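Local coordinates for protein putative cytochrome P450 154A1 (Streptomyces coelicolor, PDB 1ODO) that belongs, as a putative member, to the cytochrome P450 family and carries haem, here with 4-phenyl-1H-imidazole bound to the iron, at residues A[85-90]-A[236-241]. Sequence-based numbering, arbitrary orientation.
With HEM (protoporphyrin IX containing Fe), chain B; PIM (4-phenyl-1H-imidazole), chain C.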
ATOM      1  N   GLU A  85      16.086  -1.222   7.743  1.00 14.50           N
ATOM      2  CA  GLU A  85      16.183  -2.019   8.953  1.00 15.22           C
ATOM      3  C   GLU A  85      14.987  -1.671   9.828  1.00 14.97           C
ATOM      4  O   GLU A  85      15.073  -0.802  10.693  1.00 15.73           O
ATOM      5  CB  GLU A  85      17.480  -1.713   9.703  1.00 18.31           C
ATOM      6  CG  GLU A  85      18.743  -2.076   8.940  1.00 22.34           C
ATOM      7  CD  GLU A  85      19.999  -1.685   9.692  1.00 25.05           C
ATOM      8  OE1 GLU A  85      20.196  -2.193  10.818  1.00 26.87           O
ATOM      9  OE2 GLU A  85      20.779  -0.866   9.161  1.00 26.30           O
ATOM     10  N   ASN A  86      13.862  -2.327   9.569  1.00 13.95           N
ATOM     11  CA  ASN A  86      12.647  -2.090  10.336  1.00 12.38           C
ATOM     12  C   ASN A  86      11.831  -3.380  10.342  1.00 12.67           C
ATOM     13  O   ASN A  86      12.315  -4.422   9.905  1.00 12.08           O
ATOM     14  CB  ASN A  86      11.835  -0.924   9.741  1.00 14.38           C
ATOM     15  CG  ASN A  86      11.534  -1.112   8.270  1.00 15.91           C
ATOM     16  OD1 ASN A  86      11.351  -2.238   7.805  1.00 14.79           O
ATOM     17  ND2 ASN A  86      11.464  -0.005   7.528  1.00 12.81           N
ATOM     18  N   MET A  87      10.602  -3.325  10.835  1.00 12.68           N
ATOM     19  CA  MET A  87       9.774  -4.527  10.878  1.00 13.18           C
ATOM     20  C   MET A  87       9.516  -5.127   9.498  1.00 12.30           C
ATOM     21  O   MET A  87       9.324  -6.338   9.371  1.00 10.72           O
ATOM     22  CB  MET A  87       8.438  -4.228  11.561  1.00 13.40           C
ATOM     23  CG  MET A  87       7.474  -3.404  10.718  1.00 13.32           C
ATOM     24  SD  MET A  87       5.928  -3.061  11.588  1.00 14.15           S
ATOM     25  CE  MET A  87       6.367  -1.530  12.440  1.00 12.92           C
ATOM     26  N   PHE A  88       9.519  -4.279   8.471  1.00 13.31           N
ATOM     27  CA  PHE A  88       9.281  -4.702   7.089  1.00 13.11           C
ATOM     28  C   PHE A  88      10.339  -5.677   6.564  1.00 13.21           C
ATOM     29  O   PHE A  88      10.099  -6.404   5.598  1.00 14.43           O
ATOM     30  CB  PHE A  88       9.222  -3.462   6.181  1.00 14.65           C
ATOM     31  CG  PHE A  88       8.639  -3.719   4.813  1.00 13.07           C
ATOM     32  CD1 PHE A  88       7.268  -3.890   4.645  1.00 12.79           C
ATOM     33  CD2 PHE A  88       9.461  -3.765   3.689  1.00 12.11           C
ATOM     34  CE1 PHE A  88       6.723  -4.101   3.377  1.00 11.81           C
ATOM     35  CE2 PHE A  88       8.928  -3.976   2.417  1.00  9.62           C
ATOM     36  CZ  PHE A  88       7.557  -4.142   2.261  1.00 11.25           C
ATOM     37  N   THR A  89      11.512  -5.687   7.189  1.00 12.87           N
ATOM     38  CA  THR A  89      12.594  -6.578   6.766  1.00 11.82           C
ATOM     39  C   THR A  89      13.112  -7.418   7.925  1.00 13.19           C
ATOM     40  O   THR A  89      14.238  -7.919   7.885  1.00 12.76           O
ATOM     41  CB  THR A  89      13.777  -5.778   6.198  1.00 14.33           C
ATOM     42  OG1 THR A  89      14.226  -4.834   7.179  1.00 13.75           O
ATOM     43  CG2 THR A  89      13.360  -5.037   4.930  1.00 11.54           C
ATOM     44  N   ALA A  90      12.288  -7.574   8.953  1.00 12.65           N
ATOM     45  CA  ALA A  90      12.670  -8.352  10.123  1.00 13.40           C
ATOM     46  C   ALA A  90      12.073  -9.760  10.096  1.00 13.62           C
ATOM     47  O   ALA A  90      11.033  -9.994   9.481  1.00 13.14           O
ATOM     48  CB  ALA A  90      12.238  -7.621  11.385  1.00 10.67           C
ATOM     49  N   LEU A 236      10.625   5.216  10.673  1.00 12.50           N
ATOM     50  CA  LEU A 236       9.904   6.442  10.342  1.00 11.44           C
ATOM     51  C   LEU A 236       9.661   6.489   8.835  1.00  9.85           C
ATOM     52  O   LEU A 236       8.607   6.924   8.383  1.00 11.26           O
ATOM     53  CB  LEU A 236      10.700   7.675  10.777  1.00 11.98           C
ATOM     54  CG  LEU A 236      10.745   7.910  12.288  1.00 14.47           C
ATOM     55  CD1 LEU A 236      11.585   9.146  12.584  1.00 15.90           C
ATOM     56  CD2 LEU A 236       9.329   8.090  12.823  1.00 14.84           C
ATOM     57  N   LEU A 237      10.640   6.033   8.061  1.00 10.16           N
ATOM     58  CA  LEU A 237      10.516   6.026   6.606  1.00 11.16           C
ATOM     59  C   LEU A 237       9.310   5.169   6.227  1.00 10.94           C
ATOM     60  O   LEU A 237       8.479   5.567   5.409  1.00 11.25           O
ATOM     61  CB  LEU A 237      11.794   5.459   5.971  1.00 11.20           C
ATOM     62  CG  LEU A 237      11.893   5.453   4.439  1.00 11.74           C
ATOM     63  CD1 LEU A 237      13.353   5.423   4.026  1.00 11.30           C
ATOM     64  CD2 LEU A 237      11.139   4.263   3.858  1.00 11.84           C
ATOM     65  N   LEU A 238       9.224   3.995   6.839  1.00 10.83           N
ATOM     66  CA  LEU A 238       8.132   3.063   6.585  1.00 11.14           C
ATOM     67  C   LEU A 238       6.767   3.652   6.930  1.00 10.87           C
ATOM     68  O   LEU A 238       5.841   3.623   6.117  1.00 10.38           O
ATOM     69  CB  LEU A 238       8.342   1.783   7.404  1.00 10.62           C
ATOM     70  CG  LEU A 238       7.172   0.794   7.484  1.00 12.58           C
ATOM     71  CD1 LEU A 238       6.831   0.260   6.094  1.00 10.90           C
ATOM     72  CD2 LEU A 238       7.553  -0.360   8.403  1.00 12.21           C
ATOM     73  N   MET A 239       6.640   4.185   8.140  1.00 12.00           N
ATOM     74  CA  MET A 239       5.375   4.764   8.575  1.00 12.84           C
ATOM     75  C   MET A 239       4.940   5.976   7.762  1.00 13.38           C
ATOM     76  O   MET A 239       3.765   6.109   7.425  1.00 12.95           O
ATOM     77  CB  MET A 239       5.445   5.121  10.059  1.00 12.97           C
ATOM     78  CG  MET A 239       5.853   3.947  10.948  1.00 15.36           C
ATOM     79  SD  MET A 239       4.841   2.469  10.683  1.00 21.09           S
ATOM     80  CE  MET A 239       3.253   3.120  11.117  1.00 16.90           C
ATOM     81  N   ILE A 240       5.877   6.865   7.452  1.00 13.43           N
ATOM     82  CA  ILE A 240       5.539   8.048   6.673  1.00 14.76           C
ATOM     83  C   ILE A 240       5.181   7.661   5.239  1.00 13.50           C
ATOM     84  O   ILE A 240       4.201   8.157   4.686  1.00 13.81           O
ATOM     85  CB  ILE A 240       6.707   9.061   6.670  1.00 17.89           C
ATOM     86  CG1 ILE A 240       6.856   9.658   8.073  1.00 19.97           C
ATOM     87  CG2 ILE A 240       6.462  10.156   5.631  1.00 19.42           C
ATOM     88  CD1 ILE A 240       8.047  10.561   8.241  1.00 23.89           C
ATOM     89  N   SER A 241       5.962   6.768   4.638  1.00 13.29           N
ATOM     90  CA  SER A 241       5.688   6.344   3.268  1.00 13.11           C
ATOM     91  C   SER A 241       4.338   5.639   3.174  1.00 14.48           C
ATOM     92  O   SER A 241       3.576   5.857   2.230  1.00 13.44           O
ATOM     93  CB  SER A 241       6.782   5.403   2.766  1.00 13.69           C
ATOM     94  OG  SER A 241       8.030   6.066   2.687  1.00 17.01           O
TER
HETATM   95  CHA HEM B1407       2.695  -3.717   5.453  1.00 13.23           C
HETATM   96  CHB HEM B1407       1.548   0.409   7.655  1.00 10.62           C
HETATM   97  CHC HEM B1407      -1.937   1.183   4.404  1.00 11.97           C
HETATM   98  CHD HEM B1407      -0.763  -2.924   2.206  1.00 10.84           C
HETATM   99  C1A HEM B1407       2.696  -2.682   6.357  1.00 11.83           C
HETATM  100  C2A HEM B1407       3.591  -2.537   7.500  1.00 12.21           C
HETATM  101  C3A HEM B1407       3.277  -1.386   8.110  1.00 12.56           C
HETATM  102  C4A HEM B1407       2.174  -0.778   7.378  1.00 11.45           C
HETATM  103  CMA HEM B1407       3.934  -0.770   9.359  1.00 12.77           C
HETATM  104  CAA HEM B1407       4.687  -3.555   7.884  1.00 11.43           C
HETATM  105  CBA HEM B1407       4.096  -4.702   8.723  1.00 13.19           C
HETATM  106  CGA HEM B1407       5.088  -5.783   9.151  1.00 12.61           C
HETATM  107  O1A HEM B1407       6.009  -6.062   8.305  1.00 11.97           O
HETATM  108  O2A HEM B1407       4.939  -6.310  10.251  1.00 13.65           O
HETATM  109  C1B HEM B1407       0.512   0.986   6.968  1.00 10.88           C
HETATM  110  C2B HEM B1407      -0.096   2.257   7.318  1.00 12.30           C
HETATM  111  C3B HEM B1407      -1.083   2.482   6.404  1.00 12.00           C
HETATM  112  C4B HEM B1407      -1.091   1.363   5.490  1.00 10.76           C
HETATM  113  CMB HEM B1407       0.336   3.141   8.507  1.00 12.41           C
HETATM  114  CAB HEM B1407      -2.047   3.680   6.294  1.00 11.92           C
HETATM  115  CBB HEM B1407      -3.028   3.816   7.470  1.00 17.57           C
HETATM  116  C1C HEM B1407      -1.923   0.113   3.520  1.00 10.22           C
HETATM  117  C2C HEM B1407      -2.837  -0.021   2.375  1.00 10.85           C
HETATM  118  C3C HEM B1407      -2.505  -1.175   1.752  1.00  9.99           C
HETATM  119  C4C HEM B1407      -1.407  -1.753   2.500  1.00 10.72           C
HETATM  120  CMC HEM B1407      -3.938   1.027   2.025  1.00  8.45           C
HETATM  121  CAC HEM B1407      -3.090  -1.851   0.484  1.00 10.21           C
HETATM  122  CBC HEM B1407      -4.617  -1.952   0.392  1.00  9.07           C
HETATM  123  C1D HEM B1407       0.276  -3.504   2.879  1.00 12.34           C
HETATM  124  C2D HEM B1407       0.932  -4.739   2.513  1.00 12.80           C
HETATM  125  C3D HEM B1407       1.913  -4.961   3.420  1.00 12.54           C
HETATM  126  C4D HEM B1407       1.860  -3.868   4.364  1.00 13.26           C
HETATM  127  CMD HEM B1407       0.556  -5.600   1.291  1.00 12.79           C
HETATM  128  CAD HEM B1407       2.903  -6.136   3.412  1.00 16.04           C
HETATM  129  CBD HEM B1407       2.365  -7.532   3.746  1.00 17.12           C
HETATM  130  CGD HEM B1407       3.525  -8.493   3.599  1.00 16.08           C
HETATM  131  O1D HEM B1407       3.524  -9.286   2.649  1.00 14.98           O
HETATM  132  O2D HEM B1407       4.446  -8.387   4.441  1.00 17.29           O
HETATM  133  NA  HEM B1407       1.844  -1.605   6.316  1.00 11.11           N
HETATM  134  NB  HEM B1407      -0.109   0.460   5.840  1.00 10.62           N
HETATM  135  NC  HEM B1407      -1.067  -0.958   3.576  1.00 10.01           N
HETATM  136  ND  HEM B1407       0.860  -2.968   4.023  1.00 11.20           N
HETATM  137 FE   HEM B1407       0.377  -1.288   4.938  1.00 11.03          FE
HETATM  138  N1  PIM C1408       2.857   1.119   2.234  1.00 12.63           N
HETATM  139  C2  PIM C1408       1.645   0.728   2.779  1.00 12.66           C
HETATM  140  N3  PIM C1408       1.862  -0.150   3.623  1.00 14.45           N
HETATM  141  C4  PIM C1408       3.156  -0.403   3.705  1.00 13.52           C
HETATM  142  C5  PIM C1408       3.805   0.383   2.841  1.00 11.80           C
HETATM  143  C6  PIM C1408       5.273   0.508   2.534  1.00 12.74           C
HETATM  144  C7  PIM C1408       5.765   1.770   2.066  1.00 13.84           C
HETATM  145  C8  PIM C1408       7.175   1.897   1.768  1.00 15.35           C
HETATM  146  C9  PIM C1408       8.014   0.770   1.952  1.00 13.51           C
HETATM  147  C10 PIM C1408       7.516  -0.475   2.419  1.00 14.94           C
HETATM  148  C11 PIM C1408       6.121  -0.567   2.702  1.00 12.69           C
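Leu238 is the wedge here: its CD2 serves both the 85-90 loop and the haem, while CD1 goes to 4-phenyl-1H-imidazole. CD2 sits 3.8 Å from Met87 CG, where the two side chains meet at about a right angle, and it also touches Phe88 CB and the haem methyl CMA. The other branch, CD1, lies over a face of the ligand's phenyl ring, 3.6 Å from its C11. With CG anti to the backbone N (chi1 169°), the fork is carried off the helix toward the loop and the ligands. Nearer the root of the side chain, Asn86 ND2 rests 3.6 Å from Leu238 CB, a van der Waals touch rather than a polar one.

Phe88 meets the same phenyl ring in a nearly perpendicular T-shaped (edge-to-face) stack: the ligand gives its C10-C11 edge and Phe88 its face, with C10 3.6 Å above the plane, over its centre. The haem carbon CAA lies at the edge of the Phe88 ring. Met87 bends at chi3, with SD 3.6 Å from the propionate oxygen HEM O2A. In cytochrome P450 terms, the B-C loop, between helices 80-83 and 92-100, meets the long distal helix (229-244) on the haem side where imidazole N3 coordinates the iron at 2.3 Å. Met239 SD packs on HEM CMA.

Behind this shell, Thr89 N to Asn86 O (3.1 Å) closes the turn; Asn86 OD1 takes only a weak bond from Phe88 N, while ND2 hydrogen-bonds Asp234 O, tethering the loop to the helix. Ser241 OG and N both hydrogen-bond Leu237 O, from opposite faces of its plane, so the hydroxyl is spent on the helix backbone while CB touches the phenyl ring. Further out, Lys60 hydrogen-bonds Phe88 O and makes a cation-pi contact with the Phe88 ring.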